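Local coordinates for coenzyme F420-dependent N(5),N(10)-methenyltetrahydromethanopterin reductase-related protein (Desulfurobacterium thermolithotrophum DSM 11699, PDB 6HUZ) that binds the iron-guanylylpyridinol cofactor and, as a bacterial paralog of [Fe]-hydrogenase, uses tetrahydrofolate derivatives as substrates, at residues L18-K23 with A148-T153; T73-A78 with T96-E101; I218-V223 with Q272-D277. All blocks are in the same frame, centred on the assembly; numbering follows the deposited sequence.

Contact 1. Residues L18-K23 with A148-T153; sequences LNVPEK and AAIPGT. With FE9 (iron-guanylyl pyridinol cofactor), chain B.
V20 meets I150 and T153, the first and last residues of a type II beta turn. The turn lies in the loop after strand 141-144, an edge strand of the Rossmann-type parallel sheet. V20 opens the short helix 20-23, and its two methyls are divided between the ends of the turn. CG1 of V20 stands 3.3 Å from CG2 of T153, closer than usual van der Waals contact, and these two side chains cross at about a right angle. CG2 of V20 meets CD1 of I150 at 3.6 Å, tip to tip. L18 adds CD2 from the residue before the N-cap, a looser touch at 3.9 Å from the same CD1 of I150. All four of these residues are buried, and Y30 also packs on V20, I150 and T153.

The outer side of helix 20-23 is different. P21 and E22 face solvent, and the E22 side chain is poorly ordered. Elsewhere on this segment L18 and K23 pack against I227 of the second subunit.

The loop's other side, from A149 to P151, lines the cofactor site. CA of I150 lies 3.3 Å from O1F, the oxygen of one diatomic ligand of the iron. The amide N of A149 gives a weak hydrogen bond to O2F, the oxygen of the other. Water 1 sits on the iron and donates to the pyridinol oxygen O2. A149 and I150 also touch the bound methenyltetrahydrofolate, so this loop serves both ligand pockets.

The turn is closed at T153. Its OG1 lies between the backbone N and the carbonyl carbon (chi1 61°), which turns CG2 toward V20. The same torsion brings OG1 to the carbonyl O of I150 at 2.6 Å, which already accepts T153 N at 3.1 Å.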
loop_
_atom_site.group_PDB
_atom_site.type_symbol
_atom_site.label_atom_id
_atom_site.label_comp_id
_atom_site.label_asym_id
_atom_site.label_seq_id
_atom_site.Cartn_x
_atom_site.Cartn_y
_atom_site.Cartn_z
ATOM N N LEU A 18 21.330 2.050 19.278
ATOM C CA LEU A 18 19.944 1.922 19.702
ATOM C C LEU A 18 20.068 1.498 21.181
ATOM O O LEU A 18 20.554 0.403 21.504
ATOM C CB LEU A 18 19.143 0.901 18.870
ATOM C CG LEU A 18 17.640 0.755 19.208
ATOM C CD1 LEU A 18 16.808 1.973 18.717
ATOM C CD2 LEU A 18 17.053 -0.476 18.535
ATOM N N ASN A 19 19.677 2.394 22.073
ATOM C CA ASN A 19 19.701 2.167 23.504
ATOM C C ASN A 19 18.571 1.162 23.835
ATOM O O ASN A 19 17.550 1.572 24.366
ATOM C CB ASN A 19 19.436 3.491 24.201
ATOM C CG ASN A 19 19.736 3.431 25.672
ATOM O OD1 ASN A 19 20.090 2.381 26.197
ATOM N ND2 ASN A 19 19.604 4.553 26.366
ATOM N N VAL A 20 18.751 -0.129 23.517
ATOM C CA VAL A 20 17.739 -1.177 23.739
ATOM C C VAL A 20 17.312 -1.339 25.233
ATOM O O VAL A 20 16.113 -1.486 25.498
ATOM C CB VAL A 20 18.152 -2.525 23.094
ATOM C CG1 VAL A 20 17.153 -3.620 23.446
ATOM C CG2 VAL A 20 18.243 -2.381 21.571
ATOM N N PRO A 21 18.204 -1.309 26.229
ATOM C CA PRO A 21 17.715 -1.438 27.616
ATOM C C PRO A 21 16.718 -0.322 27.980
ATOM O O PRO A 21 15.757 -0.563 28.703
ATOM C CB PRO A 21 19.000 -1.373 28.462
ATOM C CG PRO A 21 20.112 -1.720 27.532
ATOM C CD PRO A 21 19.674 -1.170 26.189
ATOM N N GLU A 22 16.942 0.893 27.467
ATOM C CA GLU A 22 16.083 2.045 27.730
ATOM C C GLU A 22 14.781 2.064 26.908
ATOM O O GLU A 22 13.701 2.277 27.470
ATOM C CB GLU A 22 16.865 3.338 27.432
ATOM C CG GLU A 22 16.355 4.581 28.150
ATOM C CD GLU A 22 15.067 5.192 27.626
ATOM O OE1 GLU A 22 14.156 5.446 28.447
ATOM O OE2 GLU A 22 14.967 5.420 26.399
ATOM N N LYS A 23 14.898 1.869 25.579
ATOM C CA LYS A 23 13.780 1.910 24.657
ATOM C C LYS A 23 12.869 0.700 24.724
ATOM O O LYS A 23 11.666 0.843 24.519
ATOM C CB LYS A 23 14.290 2.056 23.209
ATOM C CG LYS A 23 15.203 3.263 22.971
ATOM C CD LYS A 23 14.479 4.405 22.338
ATOM C CE LYS A 23 15.435 5.385 21.717
ATOM N NZ LYS A 23 14.930 6.773 21.820
ATOM N N ALA A 148 10.910 -10.868 15.093
ATOM C CA ALA A 148 9.976 -9.723 14.916
ATOM C C ALA A 148 10.014 -8.961 16.242
ATOM O O ALA A 148 8.989 -8.611 16.838
ATOM C CB ALA A 148 8.560 -10.244 14.638
ATOM N N ALA A 149 11.244 -8.794 16.728
ATOM C CA ALA A 149 11.579 -8.177 18.017
ATOM C C ALA A 149 13.074 -8.410 18.203
ATOM O O ALA A 149 13.679 -9.132 17.403
ATOM C CB ALA A 149 10.812 -8.897 19.163
ATOM N N ILE A 150 13.674 -7.807 19.243
ATOM C CA ILE A 150 15.078 -8.026 19.507
ATOM C C ILE A 150 15.169 -9.106 20.613
ATOM O O ILE A 150 14.806 -8.828 21.769
ATOM C CB ILE A 150 15.788 -6.712 19.943
ATOM C CG1 ILE A 150 15.728 -5.676 18.764
ATOM C CG2 ILE A 150 17.229 -6.998 20.413
ATOM C CD1 ILE A 150 16.219 -4.244 19.185
ATOM N N PRO A 151 15.657 -10.326 20.314
ATOM C CA PRO A 151 15.751 -11.342 21.383
ATOM C C PRO A 151 16.542 -10.805 22.568
ATOM O O PRO A 151 17.633 -10.232 22.382
ATOM C CB PRO A 151 16.461 -12.499 20.690
ATOM C CG PRO A 151 15.996 -12.378 19.243
ATOM C CD PRO A 151 16.131 -10.879 19.028
ATOM N N GLY A 152 15.963 -10.967 23.762
ATOM C CA GLY A 152 16.541 -10.491 25.014
ATOM C C GLY A 152 15.736 -9.366 25.632
ATOM O O GLY A 152 15.953 -8.995 26.794
ATOM N N THR A 153 14.802 -8.810 24.858
ATOM C CA THR A 153 13.915 -7.751 25.319
ATOM C C THR A 153 12.593 -8.430 25.774
ATOM O O THR A 153 12.236 -9.500 25.273
ATOM C CB THR A 153 13.657 -6.754 24.198
ATOM O OG1 THR A 153 13.019 -7.442 23.119
ATOM C CG2 THR A 153 14.944 -6.078 23.704
HETATM O O2 FE9 B . 18.524 -5.683 14.125
HETATM FE FE FE9 B . 16.423 -8.102 13.758
HETATM C C1F FE9 B . 16.684 -8.253 15.564
HETATM O O1F FE9 B . 16.843 -8.352 16.681
HETATM C C2F FE9 B . 14.638 -8.436 14.030
HETATM O O2F FE9 B . 13.549 -8.676 14.209
HETATM C C8 FE9 B . 16.801 -9.927 13.362
HETATM O O18 FE9 B . 15.973 -10.812 13.481
HETATM C C7 FE9 B . 18.195 -10.271 12.862
HETATM C C6 FE9 B . 19.017 -9.030 13.059
HETATM N N1 FE9 B . 18.349 -7.876 13.501
HETATM C C5 FE9 B . 20.468 -9.053 12.816
HETATM C C5M FE9 B . 21.116 -10.308 12.304
HETATM C C4 FE9 B . 21.232 -7.815 13.039
HETATM C C3 FE9 B . 20.517 -6.593 13.500
HETATM C C3M FE9 B . 21.235 -5.295 13.770
HETATM C C2 FE9 B . 19.028 -6.679 13.738
HETATM O O3P FE9 B . 22.557 -7.842 12.727
HETATM P P1 FE9 B . 23.734 -7.967 13.826
HETATM O O1P FE9 B . 23.224 -7.573 15.130
HETATM O O2P FE9 B . 24.866 -6.885 13.419
HETATM O "O5'" FE9 B . 24.217 -9.484 13.781
HETATM C "C5'" FE9 B . 24.962 -10.020 12.698
HETATM C "C4'" FE9 B . 26.001 -10.950 13.314
HETATM O "O4'" FE9 B . 26.673 -11.662 12.282
HETATM C "C1'" FE9 B . 28.015 -11.869 12.702
HETATM C "C2'" FE9 B . 28.380 -10.564 13.377
HETATM O "O2'" FE9 B . 29.508 -10.653 14.258
HETATM C "C3'" FE9 B . 27.084 -10.206 14.095
HETATM O "O3'" FE9 B . 27.066 -10.642 15.456
HETATM N N9A FE9 B . 28.842 -12.268 11.548
HETATM C C4A FE9 B . 29.005 -13.530 11.226
HETATM N N3A FE9 B . 28.608 -14.688 11.802
HETATM C C2A FE9 B . 29.001 -15.856 11.253
HETATM N N2A FE9 B . 28.548 -16.988 11.835
HETATM N N1A FE9 B . 29.789 -15.943 10.164
HETATM C C6A FE9 B . 30.289 -14.857 9.548
HETATM O O6A FE9 B . 31.000 -14.954 8.534
HETATM C C5A FE9 B . 29.892 -13.542 10.055
HETATM N N7A FE9 B . 30.135 -12.262 9.735
HETATM C C8A FE9 B . 29.487 -11.497 10.651
HETATM O O HOH W 1 16.061 -5.925 13.331
#

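Contact 2. Residues T73-A78 with T96-E101; sequences TDDIEA and TFKIAE. With FE9 (iron-guanylyl pyridinol cofactor), chain B.
D75 and I99 come nearest in the backbone, with CA atoms 7.3 Å apart, where the first turn of the short helix 75-79 faces helix 95-103. Their side chains meet at the guanine end of the cofactor. D75 points its carboxylate at the edge of the base that carries N1A and N2A. OD2 takes the N-H of N1A at 3.0 Å in an almost straight bond (178°) and lies close to the plane of the ring. OD1 takes N2A, also at 3.0 Å, in a more bent bond from somewhat out of that plane. S49 OG is a further hydrogen-bond partner of OD1.

I99 comes over a face of the base. Its CD1 stands 3.4 Å from N1A, and its CG1 packs beside OD2 of D75. In this Rossmann-type domain the guanine is read by an acidic side chain at the start of helix 75-79, with I99 of helix 95-103 over one face.

K98 reaches the same base at O6A through a chain bent at chi2 and chi3. Its bond from NZ is weak, at 3.2 Å. NZ is 4.2 Å from OD2 of D75, too far for a salt bridge, though its charge may still steady the carboxylate. Y6 OH bonds the D75 carbonyl O. D74 caps the helix: its OD1 accepts E77 N at 3.1 Å, from above the carboxylate plane.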
loop_
_atom_site.group_PDB
_atom_site.type_symbol
_atom_site.label_atom_id
_atom_site.label_comp_id
_atom_site.label_asym_id
_atom_site.label_seq_id
_atom_site.Cartn_x
_atom_site.Cartn_y
_atom_site.Cartn_z
ATOM N N THR A 73 34.149 -20.117 16.256
ATOM C CA THR A 73 34.355 -19.174 15.142
ATOM C C THR A 73 34.319 -19.943 13.806
ATOM O O THR A 73 34.382 -19.327 12.746
ATOM C CB THR A 73 35.720 -18.438 15.235
ATOM O OG1 THR A 73 36.788 -19.386 15.104
ATOM C CG2 THR A 73 35.877 -17.634 16.522
ATOM N N ASP A 74 34.221 -21.281 13.866
ATOM C CA ASP A 74 34.212 -22.168 12.703
ATOM C C ASP A 74 32.782 -22.490 12.277
ATOM O O ASP A 74 32.106 -23.304 12.910
ATOM C CB ASP A 74 34.980 -23.456 13.070
ATOM C CG ASP A 74 35.405 -24.319 11.898
ATOM O OD1 ASP A 74 34.774 -24.214 10.819
ATOM O OD2 ASP A 74 36.362 -25.113 12.062
ATOM N N ASP A 75 32.327 -21.849 11.204
ATOM C CA ASP A 75 30.976 -22.026 10.669
ATOM C C ASP A 75 30.770 -23.409 10.092
ATOM O O ASP A 75 29.704 -23.988 10.264
ATOM C CB ASP A 75 30.691 -20.988 9.569
ATOM C CG ASP A 75 30.507 -19.551 10.022
ATOM O OD1 ASP A 75 30.410 -19.316 11.247
ATOM O OD2 ASP A 75 30.466 -18.661 9.150
ATOM N N ILE A 76 31.783 -23.945 9.400
ATOM C CA ILE A 76 31.686 -25.282 8.815
ATOM C C ILE A 76 31.593 -26.343 9.911
ATOM O O ILE A 76 30.762 -27.243 9.835
ATOM C CB ILE A 76 32.864 -25.565 7.846
ATOM C CG1 ILE A 76 32.672 -24.785 6.527
ATOM C CG2 ILE A 76 32.976 -27.072 7.578
ATOM C CD1 ILE A 76 33.792 -24.970 5.508
ATOM N N GLU A 77 32.432 -26.255 10.926
ATOM C CA GLU A 77 32.384 -27.250 11.987
ATOM C C GLU A 77 31.087 -27.129 12.759
ATOM O O GLU A 77 30.532 -28.141 13.182
ATOM C CB GLU A 77 33.600 -27.146 12.911
ATOM C CG GLU A 77 34.800 -27.922 12.399
ATOM C CD GLU A 77 34.582 -29.420 12.297
ATOM O OE1 GLU A 77 34.184 -30.037 13.311
ATOM O OE2 GLU A 77 34.810 -29.977 11.198
ATOM N N ALA A 78 30.584 -25.898 12.919
ATOM C CA ALA A 78 29.344 -25.644 13.637
ATOM C C ALA A 78 28.129 -26.254 12.925
ATOM O O ALA A 78 27.117 -26.511 13.572
ATOM C CB ALA A 78 29.135 -24.141 13.785
ATOM N N THR A 96 25.339 -13.327 4.393
ATOM C CA THR A 96 24.367 -14.397 4.621
ATOM C C THR A 96 24.484 -15.459 3.522
ATOM O O THR A 96 24.499 -16.651 3.824
ATOM C CB THR A 96 22.953 -13.815 4.729
ATOM O OG1 THR A 96 22.926 -12.882 5.815
ATOM C CG2 THR A 96 21.897 -14.887 4.966
ATOM N N PHE A 97 24.593 -15.034 2.255
ATOM C CA PHE A 97 24.738 -15.963 1.127
ATOM C C PHE A 97 25.985 -16.809 1.290
ATOM O O PHE A 97 25.960 -18.020 1.084
ATOM C CB PHE A 97 24.862 -15.174 -0.201
ATOM C CG PHE A 97 23.615 -14.480 -0.700
ATOM C CD1 PHE A 97 22.360 -15.022 -0.477
ATOM C CD2 PHE A 97 23.701 -13.319 -1.452
ATOM C CE1 PHE A 97 21.217 -14.400 -0.961
ATOM C CE2 PHE A 97 22.557 -12.704 -1.942
ATOM C CZ PHE A 97 21.318 -13.246 -1.689
ATOM N N LYS A 98 27.091 -16.168 1.644
ATOM C CA LYS A 98 28.351 -16.864 1.817
ATOM C C LYS A 98 28.230 -17.970 2.862
ATOM O O LYS A 98 28.567 -19.120 2.580
ATOM C CB LYS A 98 29.448 -15.859 2.208
ATOM C CG LYS A 98 30.863 -16.431 2.178
ATOM C CD LYS A 98 31.668 -16.055 3.426
ATOM C CE LYS A 98 31.400 -16.994 4.578
ATOM N NZ LYS A 98 31.928 -16.475 5.867
ATOM N N ILE A 99 27.742 -17.626 4.064
ATOM C CA ILE A 99 27.602 -18.594 5.158
ATOM C C ILE A 99 26.706 -19.755 4.745
ATOM O O ILE A 99 27.079 -20.913 4.940
ATOM C CB ILE A 99 27.072 -17.896 6.448
ATOM C CG1 ILE A 99 28.069 -16.840 6.960
ATOM C CG2 ILE A 99 26.792 -18.912 7.550
ATOM C CD1 ILE A 99 27.441 -15.698 7.665
ATOM N N ALA A 100 25.516 -19.453 4.183
ATOM C CA ALA A 100 24.574 -20.491 3.760
ATOM C C ALA A 100 25.175 -21.442 2.713
ATOM O O ALA A 100 24.969 -22.650 2.777
ATOM C CB ALA A 100 23.323 -19.842 3.210
ATOM N N GLU A 101 25.920 -20.901 1.756
ATOM C CA GLU A 101 26.516 -21.723 0.709
ATOM C C GLU A 101 27.636 -22.595 1.263
ATOM O O GLU A 101 27.824 -23.726 0.822
ATOM C CB GLU A 101 27.069 -20.798 -0.381
ATOM C CG GLU A 101 27.359 -21.463 -1.715
ATOM C CD GLU A 101 27.417 -20.478 -2.872
ATOM O OE1 GLU A 101 27.262 -20.922 -4.033
ATOM O OE2 GLU A 101 27.612 -19.265 -2.620
HETATM O O2 FE9 B . 18.524 -5.683 14.125
HETATM FE FE FE9 B . 16.423 -8.102 13.758
HETATM C C1F FE9 B . 16.684 -8.253 15.564
HETATM O O1F FE9 B . 16.843 -8.352 16.681
HETATM C C2F FE9 B . 14.638 -8.436 14.030
HETATM O O2F FE9 B . 13.549 -8.676 14.209
HETATM C C8 FE9 B . 16.801 -9.927 13.362
HETATM O O18 FE9 B . 15.973 -10.812 13.481
HETATM C C7 FE9 B . 18.195 -10.271 12.862
HETATM C C6 FE9 B . 19.017 -9.030 13.059
HETATM N N1 FE9 B . 18.349 -7.876 13.501
HETATM C C5 FE9 B . 20.468 -9.053 12.816
HETATM C C5M FE9 B . 21.116 -10.308 12.304
HETATM C C4 FE9 B . 21.232 -7.815 13.039
HETATM C C3 FE9 B . 20.517 -6.593 13.500
HETATM C C3M FE9 B . 21.235 -5.295 13.770
HETATM C C2 FE9 B . 19.028 -6.679 13.738
HETATM O O3P FE9 B . 22.557 -7.842 12.727
HETATM P P1 FE9 B . 23.734 -7.967 13.826
HETATM O O1P FE9 B . 23.224 -7.573 15.130
HETATM O O2P FE9 B . 24.866 -6.885 13.419
HETATM O "O5'" FE9 B . 24.217 -9.484 13.781
HETATM C "C5'" FE9 B . 24.962 -10.020 12.698
HETATM C "C4'" FE9 B . 26.001 -10.950 13.314
HETATM O "O4'" FE9 B . 26.673 -11.662 12.282
HETATM C "C1'" FE9 B . 28.015 -11.869 12.702
HETATM C "C2'" FE9 B . 28.380 -10.564 13.377
HETATM O "O2'" FE9 B . 29.508 -10.653 14.258
HETATM C "C3'" FE9 B . 27.084 -10.206 14.095
HETATM O "O3'" FE9 B . 27.066 -10.642 15.456
HETATM N N9A FE9 B . 28.842 -12.268 11.548
HETATM C C4A FE9 B . 29.005 -13.530 11.226
HETATM N N3A FE9 B . 28.608 -14.688 11.802
HETATM C C2A FE9 B . 29.001 -15.856 11.253
HETATM N N2A FE9 B . 28.548 -16.988 11.835
HETATM N N1A FE9 B . 29.789 -15.943 10.164
HETATM C C6A FE9 B . 30.289 -14.857 9.548
HETATM O O6A FE9 B . 31.000 -14.954 8.534
HETATM C C5A FE9 B . 29.892 -13.542 10.055
HETATM N N7A FE9 B . 30.135 -12.262 9.735
HETATM C C8A FE9 B . 29.487 -11.497 10.651
HETATM O O HOH W 1 16.061 -5.925 13.331
#

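Contact 3. Residues I218-V223 with Q272-D277; sequences IEYYKV and QSMILD. With GUE (5,10-Methenyltetrahydrofolate), chain C.
V223 on helix 207-228 meets M274 and L276 in the loop between helices 264-271 and 282-292, within the helical C-terminal part of this Hmd-family protein. CG1 of V223 does the touching in both pairs. It is 3.9 Å from CE of M274 and 4.0 Å from CD1 of L276. Y220, one turn earlier, offers M274 CE the edge of its ring, near the ring plane.

M274 has a second face. CG, anti to the carbonyl carbon, lies over one face of the pterin of methenyltetrahydrofolate. The bend at chi2 (-63°) keeps SD over that face, and the bend at chi3 (-60°) turns CE back to V223. CG lies 3.5 Å from N1 of the pterin, and SD is 3.6 Å from N8. With an alanine here, the pterin face is likely to lose its thioether cover, and V223 and Y220 would be left without their methyl partner. The carbonyl O of S273 fixes the edge of the same ring, accepting from pterin N8 at 2.8 Å. K17 NZ and G203 O of the second subunit also bond this ligand, so the site spans the dimer.

Behind these contacts, I275 centres an inverse gamma turn and points away from the helix, while M274 and L276 beside it point toward it. V208 of the second subunit packs on M274. The Q281 amide holds the turn: its NE2 bonds M274 O, and its OE1 bonds L276 N and D277 N.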
loop_
_atom_site.group_PDB
_atom_site.type_symbol
_atom_site.label_atom_id
_atom_site.label_comp_id
_atom_site.label_asym_id
_atom_site.label_seq_id
_atom_site.Cartn_x
_atom_site.Cartn_y
_atom_site.Cartn_z
ATOM N N ILE A 218 -8.895 -0.896 7.539
ATOM C CA ILE A 218 -10.050 -1.390 8.290
ATOM C C ILE A 218 -10.860 -0.172 8.744
ATOM O O ILE A 218 -12.084 -0.216 8.720
ATOM C CB ILE A 218 -9.619 -2.270 9.472
ATOM C CG1 ILE A 218 -8.821 -3.497 8.965
ATOM C CG2 ILE A 218 -10.844 -2.706 10.286
ATOM C CD1 ILE A 218 -9.530 -4.331 7.895
ATOM N N GLU A 219 -10.187 0.909 9.119
ATOM C CA GLU A 219 -10.920 2.096 9.531
ATOM C C GLU A 219 -11.775 2.598 8.350
ATOM O O GLU A 219 -12.948 2.899 8.531
ATOM C CB GLU A 219 -9.965 3.190 10.022
ATOM C CG GLU A 219 -10.714 4.415 10.533
ATOM C CD GLU A 219 -9.891 5.333 11.414
ATOM O OE1 GLU A 219 -9.810 6.538 11.087
ATOM O OE2 GLU A 219 -9.333 4.854 12.431
ATOM N N TYR A 220 -11.203 2.637 7.143
ATOM C CA TYR A 220 -11.924 3.086 5.953
ATOM C C TYR A 220 -13.062 2.105 5.626
ATOM O O TYR A 220 -14.127 2.514 5.186
ATOM C CB TYR A 220 -10.944 3.262 4.773
ATOM C CG TYR A 220 -11.643 3.279 3.446
ATOM C CD1 TYR A 220 -12.496 4.326 3.101
ATOM C CD2 TYR A 220 -11.491 2.230 2.542
ATOM C CE1 TYR A 220 -13.182 4.329 1.892
ATOM C CE2 TYR A 220 -12.191 2.215 1.334
ATOM C CZ TYR A 220 -13.034 3.267 1.016
ATOM O OH TYR A 220 -13.734 3.251 -0.165
ATOM N N TYR A 221 -12.851 0.818 5.839
ATOM C CA TYR A 221 -13.904 -0.160 5.585
ATOM C C TYR A 221 -15.086 0.113 6.541
ATOM O O TYR A 221 -16.246 0.076 6.115
ATOM C CB TYR A 221 -13.344 -1.589 5.821
ATOM C CG TYR A 221 -14.416 -2.621 6.040
ATOM C CD1 TYR A 221 -15.005 -3.275 4.972
ATOM C CD2 TYR A 221 -14.845 -2.946 7.320
ATOM C CE1 TYR A 221 -16.001 -4.221 5.164
ATOM C CE2 TYR A 221 -15.846 -3.886 7.524
ATOM C CZ TYR A 221 -16.429 -4.515 6.441
ATOM O OH TYR A 221 -17.409 -5.458 6.611
ATOM N N LYS A 222 -14.806 0.373 7.839
ATOM C CA LYS A 222 -15.910 0.642 8.801
ATOM C C LYS A 222 -16.684 1.927 8.431
ATOM O O LYS A 222 -17.911 1.946 8.519
ATOM C CB LYS A 222 -15.366 0.724 10.234
ATOM C CG LYS A 222 -15.088 -0.652 10.846
ATOM C CD LYS A 222 -13.902 -0.635 11.788
ATOM C CE LYS A 222 -14.081 0.278 12.971
ATOM N NZ LYS A 222 -12.807 0.942 13.334
ATOM N N VAL A 223 -15.978 3.001 8.008
ATOM C CA VAL A 223 -16.659 4.246 7.604
ATOM C C VAL A 223 -17.508 3.942 6.368
ATOM O O VAL A 223 -18.642 4.384 6.273
ATOM C CB VAL A 223 -15.654 5.378 7.283
ATOM C CG1 VAL A 223 -16.379 6.598 6.696
ATOM C CG2 VAL A 223 -14.875 5.780 8.524
ATOM N N GLN A 272 -10.399 16.045 4.457
ATOM C CA GLN A 272 -11.356 16.725 5.334
ATOM C C GLN A 272 -12.794 16.216 5.143
ATOM O O GLN A 272 -13.559 16.142 6.113
ATOM C CB GLN A 272 -11.322 18.255 5.106
ATOM C CG GLN A 272 -9.979 18.906 5.426
ATOM C CD GLN A 272 -9.303 18.337 6.664
ATOM O OE1 GLN A 272 -9.750 18.523 7.793
ATOM N NE2 GLN A 272 -8.200 17.629 6.491
ATOM N N SER A 273 -13.159 15.859 3.917
ATOM C CA SER A 273 -14.513 15.410 3.614
ATOM C C SER A 273 -14.761 13.953 3.970
ATOM O O SER A 273 -15.877 13.475 3.810
ATOM C CB SER A 273 -14.854 15.697 2.164
ATOM O OG SER A 273 -15.034 17.091 2.002
ATOM N N MET A 274 -13.741 13.251 4.462
ATOM C CA MET A 274 -13.939 11.855 4.853
ATOM C C MET A 274 -13.849 11.723 6.379
ATOM O O MET A 274 -13.848 10.604 6.906
ATOM C CB MET A 274 -12.963 10.955 4.093
ATOM C CG MET A 274 -13.433 10.615 2.678
ATOM S SD MET A 274 -15.013 9.660 2.605
ATOM C CE MET A 274 -14.534 8.134 3.567
ATOM N N ILE A 275 -13.785 12.873 7.112
ATOM C CA ILE A 275 -13.774 12.864 8.579
ATOM C C ILE A 275 -15.280 12.949 8.887
ATOM O O ILE A 275 -15.824 14.045 9.069
ATOM C CB ILE A 275 -12.961 14.043 9.173
ATOM C CG1 ILE A 275 -11.475 13.909 8.803
ATOM C CG2 ILE A 275 -13.120 14.127 10.688
ATOM C CD1 ILE A 275 -10.659 15.197 9.047
ATOM N N LEU A 276 -15.959 11.794 8.882
ATOM C CA LEU A 276 -17.418 11.735 9.080
ATOM C C LEU A 276 -17.882 11.379 10.504
ATOM O O LEU A 276 -18.986 11.769 10.873
ATOM C CB LEU A 276 -18.034 10.804 8.030
ATOM C CG LEU A 276 -17.710 11.198 6.577
ATOM C CD1 LEU A 276 -18.025 10.064 5.601
ATOM C CD2 LEU A 276 -18.433 12.458 6.174
ATOM N N ASP A 277 -17.059 10.673 11.303
ATOM C CA ASP A 277 -17.403 10.333 12.696
ATOM C C ASP A 277 -16.106 10.359 13.478
ATOM O O ASP A 277 -15.423 9.333 13.591
ATOM C CB ASP A 277 -18.083 8.952 12.813
ATOM C CG ASP A 277 -18.548 8.611 14.228
ATOM O OD1 ASP A 277 -18.199 9.360 15.171
ATOM O OD2 ASP A 277 -19.260 7.600 14.390
HETATM N N1 GUE C . -14.585 12.945 0.371
HETATM C C2 GUE C . -13.707 12.799 -0.659
HETATM N N3 GUE C . -13.989 12.102 -1.765
HETATM C C4 GUE C . -15.149 11.503 -1.972
HETATM C C6 GUE C . -18.522 11.769 -0.210
HETATM C "C1'" GUE C . -21.205 6.377 -2.504
HETATM C "C2'" GUE C . -19.810 6.278 -2.428
HETATM C "C3'" GUE C . -19.057 7.325 -1.890
HETATM C "C4'" GUE C . -19.683 8.499 -1.440
HETATM C "C5'" GUE C . -21.080 8.599 -1.548
HETATM O O4 GUE C . -15.347 10.882 -3.038
HETATM C C4A GUE C . -16.172 11.642 -0.914
HETATM N N5 GUE C . -17.437 11.054 -0.870
HETATM C C7 GUE C . -18.021 11.919 1.221
HETATM N N8 GUE C . -16.707 12.551 1.291
HETATM C C8A GUE C . -15.810 12.401 0.285
HETATM N N2 GUE C . -12.486 13.369 -0.512
HETATM C C9 GUE C . -19.584 10.660 -0.157
HETATM N N10 GUE C . -18.954 9.616 -0.962
HETATM C "C6'" GUE C . -21.826 7.543 -2.069
HETATM C C11 GUE C . -22.034 5.251 -3.084
HETATM O O11 GUE C . -21.569 4.125 -3.182
HETATM N N GUE C . -23.274 5.521 -3.512
HETATM C CA GUE C . -24.084 4.546 -4.245
HETATM C C GUE C . -24.545 5.089 -5.583
HETATM O OX1 GUE C . -24.682 6.331 -5.729
HETATM O OX2 GUE C . -24.773 4.297 -6.524
HETATM C CB GUE C . -25.267 4.045 -3.409
HETATM C CG GUE C . -25.325 4.640 -1.997
HETATM C CD GUE C . -26.580 4.238 -1.233
HETATM O OE1 GUE C . -26.447 3.857 -0.038
HETATM O OE2 GUE C . -27.696 4.315 -1.813
HETATM C C1 GUE C . -17.735 9.873 -1.251
#

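How the contacts relate
Contact 2 is nested in the chain loop closed by contact 1, and contact 3 follows both. Contacts 1 and 2 belong to the Rossmann-type N-terminal part and both touch the one cofactor. Their centres are 26 Å apart, one by the iron end and one by the guanine. Contact 3 lies in the helical C-terminal part. Its centre is 35 Å from that of contact 1; contact 2, on the opposite side of the chain's centre, is 51 Å away. Within one chain these sites are far apart, but across the dimer A149 of contact 1 packs on S273 of the second subunit. Each substrate site thus probably joins the cofactor domain of one chain to the helical domain of the other.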